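Local structure of hypothetical protein PH0226 (1VE3) at residues K34-R39 against Y106-D111; K41-A46 against K102-V107; A94-F99 against F125-R130. The protein binds S-adenosylmethionine and is probably a methyltransferase that uses it as methyl donor, though its substrate is not known. All coordinates share one frame; numbering follows the deposited sequence.

The three contacts belong to one Rossmann-like methyltransferase fold. Contacts 1 and 2 run from the start of the strands, where Met36, Tyr106 and Lys41 meet, to the ligand at the strands' other end. They share Tyr106 and Val107 on strand 104-110, and their centres are about 9 Å apart. Contact 3 is centred about 10 Å from contact 2 and about 16 Å from contact 1. Leu45 CD1 of contact 2 packs on Ala94 CB of contact 3 at 3.5 Å, and Lys102 N probably bonds to Arg130 O. Each contact reaches the ligand by backbone atoms. Ile110 O and Ala46 O accept from its amino group, while Ala94 N donates to the adenine N1.

Contact 1 (K34-R39 against Y106-D111); sequences KYMKKR and YVIFID. With SAM (S-adenosylmethionine), chain C.
Met36 and Tyr106 both place CG opposite the carbonyl carbon (chi1 -66° and -62°), and their side chains then run past each other in opposite directions. The selenomethionine chain bends at its last torsion, chi3 78°. This lays the methyl CE over one face of the Tyr106 ring, 4.0 Å from the ring centroid and displaced toward the rim. The contact is CH-pi in character. SE stands farther off above the ring, so this is also a Met-aromatic contact. Nearer the backbone, Met36 CG touches Tyr106 CE2 at 3.6 Å.

The phenol end is fixed by the loop. Tyr106 OH donates to Lys38 O at 2.6 Å, in the carbonyl plane and on a lone pair. Lys38 O lies at the ring edge, as does Tyr35 O, which is 3.7 Å from Tyr106 CE2. A phenylalanine in place of Tyr106 would probably keep the packing under the Met36 methyl but leave Lys38 O without this donor, and the loop less firmly tied to the strand.

At its other end strand 104-110 meets the ligand. Ile110 O accepts from the amino N of S-adenosylmethionine at 3.1 Å, and Asp111 OD2 forms a salt bridge with Arg24, another ligand-binding residue.

Loop 34-39 links helix 19-34 to strand 41-45 and meets the beginning of strand 104-110. Met36 also packs on Leu56 of helix 51-58, Val42 of strand 41-45 and Ile139 of strand 136-143. Ile108 rests on Phe52 and Leu56 of helix 51-58.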
loop_
_atom_site.group_PDB
_atom_site.type_symbol
_atom_site.label_atom_id
_atom_site.label_comp_id
_atom_site.label_asym_id
_atom_site.label_seq_id
_atom_site.Cartn_x
_atom_site.Cartn_y
_atom_site.Cartn_z
ATOM N N LYS A 34 -17.179 -9.289 -1.859
ATOM C CA LYS A 34 -18.401 -9.536 -1.117
ATOM C C LYS A 34 -19.617 -9.282 -1.999
ATOM O O LYS A 34 -20.711 -9.773 -1.715
ATOM C CB LYS A 34 -18.454 -8.630 0.116
ATOM C CG LYS A 34 -19.707 -8.776 0.966
ATOM C CD LYS A 34 -19.584 -7.946 2.235
ATOM C CE LYS A 34 -20.830 -8.042 3.092
ATOM N NZ LYS A 34 -20.672 -7.313 4.386
ATOM N N TYR A 35 -19.423 -8.528 -3.076
ATOM C CA TYR A 35 -20.523 -8.205 -3.976
ATOM C C TYR A 35 -20.254 -8.579 -5.427
ATOM O O TYR A 35 -21.033 -8.248 -6.317
ATOM C CB TYR A 35 -20.847 -6.714 -3.867
ATOM C CG TYR A 35 -21.277 -6.295 -2.479
ATOM C CD1 TYR A 35 -22.449 -6.790 -1.916
ATOM C CD2 TYR A 35 -20.510 -5.408 -1.729
ATOM C CE1 TYR A 35 -22.850 -6.411 -0.638
ATOM C CE2 TYR A 35 -20.902 -5.023 -0.450
ATOM C CZ TYR A 35 -22.073 -5.529 0.087
ATOM O OH TYR A 35 -22.468 -5.144 1.348
HETATM N N MSE A 36 -19.149 -9.274 -5.664
HETATM C CA MSE A 36 -18.796 -9.690 -7.015
HETATM C C MSE A 36 -18.511 -11.183 -7.040
HETATM O O MSE A 36 -17.517 -11.634 -7.615
HETATM C CB MSE A 36 -17.574 -8.912 -7.509
HETATM C CG MSE A 36 -17.822 -7.418 -7.682
HETATM SE SE MSE A 36 -16.253 -6.425 -8.256
HETATM C CE MSE A 36 -16.252 -6.882 -10.125
ATOM N N LYS A 37 -19.389 -11.949 -6.404
ATOM C CA LYS A 37 -19.235 -13.395 -6.346
ATOM C C LYS A 37 -19.313 -14.009 -7.739
ATOM O O LYS A 37 -18.487 -14.848 -8.096
ATOM C CB LYS A 37 -20.299 -13.995 -5.426
ATOM C CG LYS A 37 -20.130 -13.597 -3.963
ATOM C CD LYS A 37 -21.205 -14.223 -3.085
ATOM C CE LYS A 37 -20.934 -13.985 -1.605
ATOM N NZ LYS A 37 -20.882 -12.538 -1.245
ATOM N N LYS A 38 -20.293 -13.587 -8.532
ATOM C CA LYS A 38 -20.431 -14.112 -9.887
ATOM C C LYS A 38 -19.499 -13.383 -10.849
ATOM O O LYS A 38 -19.576 -12.162 -10.997
ATOM C CB LYS A 38 -21.873 -13.970 -10.380
ATOM C CG LYS A 38 -22.099 -14.558 -11.768
ATOM C CD LYS A 38 -23.569 -14.555 -12.156
ATOM C CE LYS A 38 -23.803 -15.389 -13.412
ATOM N NZ LYS A 38 -25.242 -15.477 -13.804
ATOM N N ARG A 39 -18.618 -14.131 -11.505
ATOM C CA ARG A 39 -17.682 -13.537 -12.447
ATOM C C ARG A 39 -18.447 -13.039 -13.658
ATOM O O ARG A 39 -19.568 -13.481 -13.912
ATOM C CB ARG A 39 -16.630 -14.562 -12.892
ATOM C CG ARG A 39 -15.968 -15.315 -11.744
ATOM C CD ARG A 39 -15.409 -14.371 -10.699
ATOM N NE ARG A 39 -14.927 -15.085 -9.521
ATOM C CZ ARG A 39 -14.560 -14.498 -8.386
ATOM N NH1 ARG A 39 -14.617 -13.179 -8.268
ATOM N NH2 ARG A 39 -14.143 -15.229 -7.363
ATOM N N TYR A 106 -20.614 -5.691 -14.642
ATOM C CA TYR A 106 -20.117 -4.828 -13.574
ATOM C C TYR A 106 -19.412 -3.611 -14.147
ATOM O O TYR A 106 -18.831 -3.653 -15.228
ATOM C CB TYR A 106 -19.093 -5.541 -12.682
ATOM C CG TYR A 106 -19.574 -6.753 -11.936
ATOM C CD1 TYR A 106 -19.417 -8.027 -12.470
ATOM C CD2 TYR A 106 -20.153 -6.631 -10.673
ATOM C CE1 TYR A 106 -19.819 -9.154 -11.766
ATOM C CE2 TYR A 106 -20.559 -7.750 -9.958
ATOM C CZ TYR A 106 -20.388 -9.012 -10.512
ATOM O OH TYR A 106 -20.782 -10.134 -9.815
ATOM N N VAL A 107 -19.467 -2.530 -13.385
ATOM C CA VAL A 107 -18.817 -1.283 -13.729
ATOM C C VAL A 107 -18.330 -0.749 -12.397
ATOM O O VAL A 107 -19.137 -0.479 -11.511
ATOM C CB VAL A 107 -19.806 -0.271 -14.342
ATOM C CG1 VAL A 107 -19.153 1.092 -14.446
ATOM C CG2 VAL A 107 -20.250 -0.750 -15.715
ATOM N N ILE A 108 -17.015 -0.635 -12.235
ATOM C CA ILE A 108 -16.461 -0.112 -10.991
ATOM C C ILE A 108 -15.969 1.299 -11.251
ATOM O O ILE A 108 -15.446 1.602 -12.328
ATOM C CB ILE A 108 -15.315 -1.000 -10.448
ATOM C CG1 ILE A 108 -14.131 -1.003 -11.420
ATOM C CG2 ILE A 108 -15.832 -2.413 -10.242
ATOM C CD1 ILE A 108 -12.932 -1.811 -10.929
ATOM N N PHE A 109 -16.150 2.155 -10.251
ATOM C CA PHE A 109 -15.812 3.572 -10.336
ATOM C C PHE A 109 -15.218 3.941 -8.972
ATOM O O PHE A 109 -15.944 4.153 -7.987
ATOM C CB PHE A 109 -17.118 4.331 -10.632
ATOM C CG PHE A 109 -16.948 5.787 -10.934
ATOM C CD1 PHE A 109 -16.023 6.221 -11.875
ATOM C CD2 PHE A 109 -17.774 6.725 -10.324
ATOM C CE1 PHE A 109 -15.923 7.567 -12.207
ATOM C CE2 PHE A 109 -17.684 8.079 -10.648
ATOM C CZ PHE A 109 -16.758 8.499 -11.593
ATOM N N ILE A 110 -13.891 4.015 -8.923
ATOM C CA ILE A 110 -13.187 4.274 -7.675
ATOM C C ILE A 110 -12.403 5.583 -7.561
ATOM O O ILE A 110 -11.677 5.960 -8.471
ATOM C CB ILE A 110 -12.224 3.088 -7.382
ATOM C CG1 ILE A 110 -13.040 1.791 -7.265
ATOM C CG2 ILE A 110 -11.415 3.357 -6.121
ATOM C CD1 ILE A 110 -12.208 0.538 -7.044
ATOM N N ASP A 111 -12.554 6.258 -6.422
ATOM C CA ASP A 111 -11.847 7.512 -6.138
ATOM C C ASP A 111 -11.735 8.449 -7.338
ATOM O O ASP A 111 -10.636 8.894 -7.654
ATOM C CB ASP A 111 -10.417 7.219 -5.647
ATOM C CG ASP A 111 -10.366 6.616 -4.253
ATOM O OD1 ASP A 111 -10.991 7.186 -3.332
ATOM O OD2 ASP A 111 -9.676 5.578 -4.069
HETATM N N SAM C . -9.958 4.322 -10.507
HETATM C CA SAM C . -8.575 4.853 -10.338
HETATM C C SAM C . -7.916 4.182 -9.136
HETATM O O SAM C . -6.716 3.886 -9.214
HETATM O OXT SAM C . -8.674 3.986 -8.136
HETATM C CB SAM C . -8.673 6.324 -10.090
HETATM C CG SAM C . -7.482 7.059 -10.460
HETATM S SD SAM C . -7.575 8.869 -10.158
HETATM C CE SAM C . -7.789 9.056 -8.502
HETATM C "C5'" SAM C . -8.978 9.428 -11.135
HETATM C "C4'" SAM C . -8.919 9.177 -12.729
HETATM O "O4'" SAM C . -10.152 9.689 -13.345
HETATM C "C3'" SAM C . -7.839 9.982 -13.436
HETATM O "O3'" SAM C . -6.957 8.823 -13.846
HETATM C "C2'" SAM C . -8.364 10.564 -14.704
HETATM O "O2'" SAM C . -7.668 10.566 -15.911
HETATM C "C1'" SAM C . -9.806 9.933 -14.692
HETATM N N9 SAM C . -10.804 10.790 -15.344
HETATM C C8 SAM C . -11.154 12.128 -15.166
HETATM N N7 SAM C . -12.117 12.532 -15.957
HETATM C C5 SAM C . -12.430 11.433 -16.696
HETATM C C6 SAM C . -13.398 11.160 -17.758
HETATM N N6 SAM C . -14.241 12.098 -18.223
HETATM N N1 SAM C . -13.460 9.869 -18.326
HETATM C C2 SAM C . -12.615 8.885 -17.878
HETATM N N3 SAM C . -11.680 9.034 -16.899
HETATM C C4 SAM C . -11.628 10.333 -16.336
#

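Contact 2 (K41-A46 against K102-V107); sequences KVLDLA and KTFDYV. With SAM (S-adenosylmethionine), chain C.
Lys41 O is gripped by two backbone donors, Asp105 N at 2.9 Å and Tyr106 N at 3.1 Å. The Asp105 donor lies in the carbonyl plane and the Tyr106 donor is tilted 21° from it. This is where parallel strands 41-45 and 104-110 come together in the central sheet of the Rossmann-like fold. The chain turns a corner at Asp105, which lets consecutive amides meet one carbonyl. The Asp105 side chain closes the same end: its OD2 takes the Lys41 N-H at 2.8 Å in a nearly straight bond (177°), using the anti lone pair.

Farther along, Leu43 N donates to Tyr106 O at 2.8 Å. Val42 pairs with Tyr106 and Leu43 with Val107. On the Val42 face, both valine methyls meet Tyr106 CB. On the Leu43 face, Leu43 and Val107 lie side by side and point the same way, in contact through Leu43 CB and Val107 CG2.

Phe104 turns its ring under this second face. Thr103 CG2 covers the opposite face of the ring from Leu43, toward the rim, so the ring is held between two aliphatic groups. Phe99 meets it edge-to-face, and Val131 of helix 118-131 also packs on it.

At the far end of strand 41-45, Ala46 O accepts from the amino N of S-adenosylmethionine at 2.7 Å, and Ala46 CB touches the ribose O4'. Back at the aromatic ring, Leu43 CB sits over the centre of Phe104, 3.6 Å from the centroid and only 9° off the ring normal.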
loop_
_atom_site.group_PDB
_atom_site.type_symbol
_atom_site.label_atom_id
_atom_site.label_comp_id
_atom_site.label_asym_id
_atom_site.label_seq_id
_atom_site.Cartn_x
_atom_site.Cartn_y
_atom_site.Cartn_z
ATOM N N LYS A 41 -18.270 -9.710 -17.102
ATOM C CA LYS A 41 -17.572 -8.661 -17.839
ATOM C C LYS A 41 -17.570 -7.375 -17.004
ATOM O O LYS A 41 -18.630 -6.836 -16.671
ATOM C CB LYS A 41 -18.276 -8.435 -19.174
ATOM C CG LYS A 41 -17.434 -7.764 -20.230
ATOM C CD LYS A 41 -18.035 -8.009 -21.605
ATOM C CE LYS A 41 -17.135 -7.491 -22.714
ATOM N NZ LYS A 41 -17.607 -7.962 -24.047
ATOM N N VAL A 42 -16.378 -6.884 -16.671
ATOM C CA VAL A 42 -16.256 -5.683 -15.853
ATOM C C VAL A 42 -15.672 -4.473 -16.579
ATOM O O VAL A 42 -14.759 -4.603 -17.393
ATOM C CB VAL A 42 -15.379 -5.952 -14.610
ATOM C CG1 VAL A 42 -15.398 -4.745 -13.687
ATOM C CG2 VAL A 42 -15.871 -7.194 -13.882
ATOM N N LEU A 43 -16.212 -3.296 -16.274
ATOM C CA LEU A 43 -15.720 -2.052 -16.857
ATOM C C LEU A 43 -15.115 -1.195 -15.741
ATOM O O LEU A 43 -15.803 -0.819 -14.788
ATOM C CB LEU A 43 -16.849 -1.272 -17.534
ATOM C CG LEU A 43 -16.444 0.151 -17.960
ATOM C CD1 LEU A 43 -15.403 0.070 -19.057
ATOM C CD2 LEU A 43 -17.665 0.938 -18.442
ATOM N N ASP A 44 -13.821 -0.907 -15.856
ATOM C CA ASP A 44 -13.128 -0.083 -14.867
ATOM C C ASP A 44 -13.160 1.354 -15.399
ATOM O O ASP A 44 -12.263 1.779 -16.127
ATOM C CB ASP A 44 -11.674 -0.555 -14.701
ATOM C CG ASP A 44 -10.995 0.060 -13.489
ATOM O OD1 ASP A 44 -11.568 0.997 -12.895
ATOM O OD2 ASP A 44 -9.882 -0.388 -13.130
ATOM N N LEU A 45 -14.203 2.090 -15.036
ATOM C CA LEU A 45 -14.372 3.461 -15.501
ATOM C C LEU A 45 -13.434 4.411 -14.751
ATOM O O LEU A 45 -13.460 4.486 -13.513
ATOM C CB LEU A 45 -15.837 3.878 -15.331
ATOM C CG LEU A 45 -16.316 5.079 -16.152
ATOM C CD1 LEU A 45 -15.916 4.906 -17.611
ATOM C CD2 LEU A 45 -17.822 5.204 -16.023
ATOM N N ALA A 46 -12.625 5.146 -15.513
ATOM C CA ALA A 46 -11.627 6.055 -14.943
ATOM C C ALA A 46 -10.667 5.137 -14.173
ATOM O O ALA A 46 -10.476 5.290 -12.966
ATOM C CB ALA A 46 -12.299 7.072 -13.993
ATOM N N LYS A 102 -26.158 -2.373 -22.536
ATOM C CA LYS A 102 -26.139 -3.645 -21.824
ATOM C C LYS A 102 -24.925 -4.499 -22.179
ATOM O O LYS A 102 -25.057 -5.668 -22.529
ATOM C CB LYS A 102 -27.419 -4.421 -22.140
ATOM C CG LYS A 102 -28.691 -3.707 -21.716
ATOM C CD LYS A 102 -29.925 -4.432 -22.231
ATOM C CE LYS A 102 -31.185 -3.849 -21.624
ATOM N NZ LYS A 102 -31.228 -2.373 -21.780
ATOM N N THR A 103 -23.739 -3.920 -22.080
ATOM C CA THR A 103 -22.521 -4.650 -22.400
ATOM C C THR A 103 -21.834 -5.255 -21.178
ATOM O O THR A 103 -21.183 -6.292 -21.285
ATOM C CB THR A 103 -21.508 -3.737 -23.123
ATOM O OG1 THR A 103 -21.982 -3.448 -24.444
ATOM C CG2 THR A 103 -20.139 -4.402 -23.202
ATOM N N PHE A 104 -21.995 -4.636 -20.015
ATOM C CA PHE A 104 -21.309 -5.128 -18.820
ATOM C C PHE A 104 -22.140 -5.728 -17.696
ATOM O O PHE A 104 -23.323 -5.432 -17.542
ATOM C CB PHE A 104 -20.443 -3.998 -18.252
ATOM C CG PHE A 104 -19.437 -3.467 -19.230
ATOM C CD1 PHE A 104 -18.200 -4.089 -19.388
ATOM C CD2 PHE A 104 -19.742 -2.365 -20.028
ATOM C CE1 PHE A 104 -17.278 -3.624 -20.332
ATOM C CE2 PHE A 104 -18.826 -1.891 -20.977
ATOM C CZ PHE A 104 -17.591 -2.525 -21.126
ATOM N N ASP A 105 -21.490 -6.589 -16.918
ATOM C CA ASP A 105 -22.108 -7.230 -15.761
ATOM C C ASP A 105 -21.747 -6.387 -14.541
ATOM O O ASP A 105 -22.463 -6.381 -13.541
ATOM C CB ASP A 105 -21.555 -8.641 -15.562
ATOM C CG ASP A 105 -21.969 -9.593 -16.662
ATOM O OD1 ASP A 105 -23.190 -9.865 -16.791
ATOM O OD2 ASP A 105 -21.064 -10.067 -17.393
ATOM N N TYR A 106 -20.614 -5.691 -14.642
ATOM C CA TYR A 106 -20.117 -4.828 -13.574
ATOM C C TYR A 106 -19.412 -3.611 -14.147
ATOM O O TYR A 106 -18.831 -3.653 -15.228
ATOM C CB TYR A 106 -19.093 -5.541 -12.682
ATOM C CG TYR A 106 -19.574 -6.753 -11.936
ATOM C CD1 TYR A 106 -19.417 -8.027 -12.470
ATOM C CD2 TYR A 106 -20.153 -6.631 -10.673
ATOM C CE1 TYR A 106 -19.819 -9.154 -11.766
ATOM C CE2 TYR A 106 -20.559 -7.750 -9.958
ATOM C CZ TYR A 106 -20.388 -9.012 -10.512
ATOM O OH TYR A 106 -20.782 -10.134 -9.815
ATOM N N VAL A 107 -19.467 -2.530 -13.385
ATOM C CA VAL A 107 -18.817 -1.283 -13.729
ATOM C C VAL A 107 -18.330 -0.749 -12.397
ATOM O O VAL A 107 -19.137 -0.479 -11.511
ATOM C CB VAL A 107 -19.806 -0.271 -14.342
ATOM C CG1 VAL A 107 -19.153 1.092 -14.446
ATOM C CG2 VAL A 107 -20.250 -0.750 -15.715
HETATM N N SAM C . -9.958 4.322 -10.507
HETATM C CA SAM C . -8.575 4.853 -10.338
HETATM C C SAM C . -7.916 4.182 -9.136
HETATM O O SAM C . -6.716 3.886 -9.214
HETATM O OXT SAM C . -8.674 3.986 -8.136
HETATM C CB SAM C . -8.673 6.324 -10.090
HETATM C CG SAM C . -7.482 7.059 -10.460
HETATM S SD SAM C . -7.575 8.869 -10.158
HETATM C CE SAM C . -7.789 9.056 -8.502
HETATM C "C5'" SAM C . -8.978 9.428 -11.135
HETATM C "C4'" SAM C . -8.919 9.177 -12.729
HETATM O "O4'" SAM C . -10.152 9.689 -13.345
HETATM C "C3'" SAM C . -7.839 9.982 -13.436
HETATM O "O3'" SAM C . -6.957 8.823 -13.846
HETATM C "C2'" SAM C . -8.364 10.564 -14.704
HETATM O "O2'" SAM C . -7.668 10.566 -15.911
HETATM C "C1'" SAM C . -9.806 9.933 -14.692
HETATM N N9 SAM C . -10.804 10.790 -15.344
HETATM C C8 SAM C . -11.154 12.128 -15.166
HETATM N N7 SAM C . -12.117 12.532 -15.957
HETATM C C5 SAM C . -12.430 11.433 -16.696
HETATM C C6 SAM C . -13.398 11.160 -17.758
HETATM N N6 SAM C . -14.241 12.098 -18.223
HETATM N N1 SAM C . -13.460 9.869 -18.326
HETATM C C2 SAM C . -12.615 8.885 -17.878
HETATM N N3 SAM C . -11.680 9.034 -16.899
HETATM C C4 SAM C . -11.628 10.333 -16.336
#

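Contact 3 (A94-F99 against F125-R130); sequences ARKLSF and FKEVRR. With SAM (S-adenosylmethionine), chain C.
Arg130 grips one backbone oxygen, Phe99 O, with both terminal nitrogens, NH1 at 3.0 Å and NH2 at 3.2 Å. The same guanidinium also holds Glu127, one turn earlier on helix 118-131, side-on. Arg130 NH2 meets Glu127 OE1 at 2.9 Å in a salt bridge, and Arg130 NE meets Glu127 OE2 at 2.9 Å. The arginine chain is extended as far as CD, then turns at chi3 (77°) and again at chi4 (61°), which brings the guanidinium round to both partners. Phe99 O and Glu127 OE2 lie at the guanidinium edge, close to its plane.

Glu127 in turn holds the loop. Its OE1 accepts from Leu97 N at 2.8 Å on the anti side, while Arg130 NH2 comes to the same oxygen on the syn side. The two donors arrive from opposite faces of the carboxylate plane. Below the carboxylate, Glu127 CG packs on Arg95 O and CB on Ala94 O. Lys96 doubles back so that its NZ bonds to Leu97 O at 3.0 Å, from above the carbonyl plane.

The loop begins in the adenine pocket. Ala94 N donates to N1 of S-adenosylmethionine at 2.8 Å, in a nearly straight bond (174°). Arg95 forms a salt bridge with Asp93, which also binds the ligand. Arg130 NH1 has a second partner in Asp101.

The loop is thus fastened to the helix mainly through its backbone N-H and C=O groups. The cationic arginine probably keeps Glu127 ionised, and Lys96 NZ, 4.3 Å from Glu127 OE1, is likely to add to that effect.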
loop_
_atom_site.group_PDB
_atom_site.type_symbol
_atom_site.label_atom_id
_atom_site.label_comp_id
_atom_site.label_asym_id
_atom_site.label_seq_id
_atom_site.Cartn_x
_atom_site.Cartn_y
_atom_site.Cartn_z
ATOM N N ALA A 94 -15.674 8.891 -19.692
ATOM C CA ALA A 94 -16.714 8.280 -18.875
ATOM C C ALA A 94 -18.065 8.941 -19.094
ATOM O O ALA A 94 -19.102 8.317 -18.872
ATOM C CB ALA A 94 -16.335 8.357 -17.392
ATOM N N ARG A 95 -18.043 10.202 -19.521
ATOM C CA ARG A 95 -19.266 10.962 -19.764
ATOM C C ARG A 95 -19.970 10.519 -21.047
ATOM O O ARG A 95 -21.162 10.768 -21.222
ATOM C CB ARG A 95 -18.953 12.459 -19.829
ATOM C CG ARG A 95 -18.412 13.033 -18.521
ATOM C CD ARG A 95 -17.885 14.445 -18.708
ATOM N NE ARG A 95 -16.887 14.505 -19.769
ATOM C CZ ARG A 95 -16.332 15.621 -20.236
ATOM N NH1 ARG A 95 -16.667 16.811 -19.739
ATOM N NH2 ARG A 95 -15.441 15.544 -21.213
ATOM N N LYS A 96 -19.236 9.855 -21.936
ATOM C CA LYS A 96 -19.806 9.375 -23.191
ATOM C C LYS A 96 -19.017 8.195 -23.756
ATOM O O LYS A 96 -18.110 8.371 -24.568
ATOM C CB LYS A 96 -19.855 10.499 -24.229
ATOM C CG LYS A 96 -20.555 10.082 -25.524
ATOM C CD LYS A 96 -21.957 9.541 -25.226
ATOM C CE LYS A 96 -22.600 8.887 -26.449
ATOM N NZ LYS A 96 -21.849 7.682 -26.905
ATOM N N LEU A 97 -19.388 6.993 -23.323
ATOM C CA LEU A 97 -18.731 5.763 -23.748
ATOM C C LEU A 97 -19.271 5.276 -25.082
ATOM O O LEU A 97 -20.438 5.495 -25.405
ATOM C CB LEU A 97 -18.940 4.680 -22.694
ATOM C CG LEU A 97 -18.514 5.054 -21.274
ATOM C CD1 LEU A 97 -19.099 4.045 -20.293
ATOM C CD2 LEU A 97 -16.992 5.099 -21.182
ATOM N N SER A 98 -18.419 4.596 -25.845
ATOM C CA SER A 98 -18.801 4.082 -27.156
ATOM C C SER A 98 -19.318 2.647 -27.127
ATOM O O SER A 98 -19.689 2.108 -28.169
ATOM C CB SER A 98 -17.610 4.145 -28.112
ATOM O OG SER A 98 -16.629 3.190 -27.746
ATOM N N PHE A 99 -19.335 2.025 -25.952
ATOM C CA PHE A 99 -19.811 0.648 -25.842
ATOM C C PHE A 99 -21.298 0.559 -26.161
ATOM O O PHE A 99 -22.030 1.545 -26.035
ATOM C CB PHE A 99 -19.576 0.093 -24.431
ATOM C CG PHE A 99 -18.134 0.079 -24.013
ATOM C CD1 PHE A 99 -17.197 -0.662 -24.726
ATOM C CD2 PHE A 99 -17.710 0.821 -22.915
ATOM C CE1 PHE A 99 -15.854 -0.662 -24.352
ATOM C CE2 PHE A 99 -16.371 0.829 -22.532
ATOM C CZ PHE A 99 -15.441 0.089 -23.250
ATOM N N PHE A 125 -23.306 8.728 -14.753
ATOM C CA PHE A 125 -24.283 7.790 -14.208
ATOM C C PHE A 125 -25.236 7.311 -15.296
ATOM O O PHE A 125 -25.587 6.131 -15.344
ATOM C CB PHE A 125 -25.095 8.425 -13.076
ATOM C CG PHE A 125 -24.357 8.532 -11.763
ATOM C CD1 PHE A 125 -23.096 7.969 -11.597
ATOM C CD2 PHE A 125 -24.938 9.198 -10.689
ATOM C CE1 PHE A 125 -22.420 8.073 -10.374
ATOM C CE2 PHE A 125 -24.279 9.308 -9.466
ATOM C CZ PHE A 125 -23.013 8.743 -9.308
ATOM N N LYS A 126 -25.651 8.229 -16.168
ATOM C CA LYS A 126 -26.558 7.885 -17.252
ATOM C C LYS A 126 -25.886 6.864 -18.167
ATOM O O LYS A 126 -26.489 5.851 -18.528
ATOM C CB LYS A 126 -26.943 9.137 -18.045
ATOM C CG LYS A 126 -28.158 8.949 -18.937
ATOM C CD LYS A 126 -28.591 10.264 -19.566
ATOM C CE LYS A 126 -28.935 11.294 -18.507
ATOM N NZ LYS A 126 -29.333 12.596 -19.110
ATOM N N GLU A 127 -24.632 7.128 -18.526
ATOM C CA GLU A 127 -23.875 6.220 -19.386
ATOM C C GLU A 127 -23.638 4.862 -18.727
ATOM O O GLU A 127 -23.694 3.826 -19.394
ATOM C CB GLU A 127 -22.528 6.843 -19.767
ATOM C CG GLU A 127 -22.607 7.750 -20.971
ATOM C CD GLU A 127 -23.005 6.987 -22.217
ATOM O OE1 GLU A 127 -22.121 6.365 -22.838
ATOM O OE2 GLU A 127 -24.204 6.995 -22.563
ATOM N N VAL A 128 -23.377 4.869 -17.420
ATOM C CA VAL A 128 -23.136 3.632 -16.689
ATOM C C VAL A 128 -24.378 2.751 -16.741
ATOM O O VAL A 128 -24.295 1.555 -17.016
ATOM C CB VAL A 128 -22.795 3.907 -15.209
ATOM C CG1 VAL A 128 -22.737 2.596 -14.439
ATOM C CG2 VAL A 128 -21.456 4.656 -15.111
ATOM N N ARG A 129 -25.532 3.344 -16.455
ATOM C CA ARG A 129 -26.766 2.583 -16.482
ATOM C C ARG A 129 -26.981 1.965 -17.859
ATOM O O ARG A 129 -27.373 0.810 -17.967
ATOM C CB ARG A 129 -27.961 3.470 -16.131
ATOM C CG ARG A 129 -29.290 2.773 -16.353
ATOM C CD ARG A 129 -30.464 3.674 -16.044
ATOM N NE ARG A 129 -31.711 3.097 -16.530
ATOM C CZ ARG A 129 -31.978 2.880 -17.813
ATOM N NH1 ARG A 129 -31.086 3.195 -18.744
ATOM N NH2 ARG A 129 -33.139 2.347 -18.168
ATOM N N ARG A 130 -26.694 2.738 -18.904
ATOM C CA ARG A 130 -26.881 2.285 -20.278
ATOM C C ARG A 130 -26.035 1.086 -20.701
ATOM O O ARG A 130 -26.554 0.145 -21.304
ATOM C CB ARG A 130 -26.627 3.441 -21.253
ATOM C CG ARG A 130 -26.786 3.052 -22.717
ATOM C CD ARG A 130 -26.560 4.228 -23.651
ATOM N NE ARG A 130 -25.146 4.563 -23.815
ATOM C CZ ARG A 130 -24.235 3.737 -24.318
ATOM N NH1 ARG A 130 -24.585 2.519 -24.707
ATOM N NH2 ARG A 130 -22.974 4.127 -24.434
HETATM N N SAM C . -9.958 4.322 -10.507
HETATM C CA SAM C . -8.575 4.853 -10.338
HETATM C C SAM C . -7.916 4.182 -9.136
HETATM O O SAM C . -6.716 3.886 -9.214
HETATM O OXT SAM C . -8.674 3.986 -8.136
HETATM C CB SAM C . -8.673 6.324 -10.090
HETATM C CG SAM C . -7.482 7.059 -10.460
HETATM S SD SAM C . -7.575 8.869 -10.158
HETATM C CE SAM C . -7.789 9.056 -8.502
HETATM C "C5'" SAM C . -8.978 9.428 -11.135
HETATM C "C4'" SAM C . -8.919 9.177 -12.729
HETATM O "O4'" SAM C . -10.152 9.689 -13.345
HETATM C "C3'" SAM C . -7.839 9.982 -13.436
HETATM O "O3'" SAM C . -6.957 8.823 -13.846
HETATM C "C2'" SAM C . -8.364 10.564 -14.704
HETATM O "O2'" SAM C . -7.668 10.566 -15.911
HETATM C "C1'" SAM C . -9.806 9.933 -14.692
HETATM N N9 SAM C . -10.804 10.790 -15.344
HETATM C C8 SAM C . -11.154 12.128 -15.166
HETATM N N7 SAM C . -12.117 12.532 -15.957
HETATM C C5 SAM C . -12.430 11.433 -16.696
HETATM C C6 SAM C . -13.398 11.160 -17.758
HETATM N N6 SAM C . -14.241 12.098 -18.223
HETATM N N1 SAM C . -13.460 9.869 -18.326
HETATM C C2 SAM C . -12.615 8.885 -17.878
HETATM N N3 SAM C . -11.680 9.034 -16.899
HETATM C C4 SAM C . -11.628 10.333 -16.336
#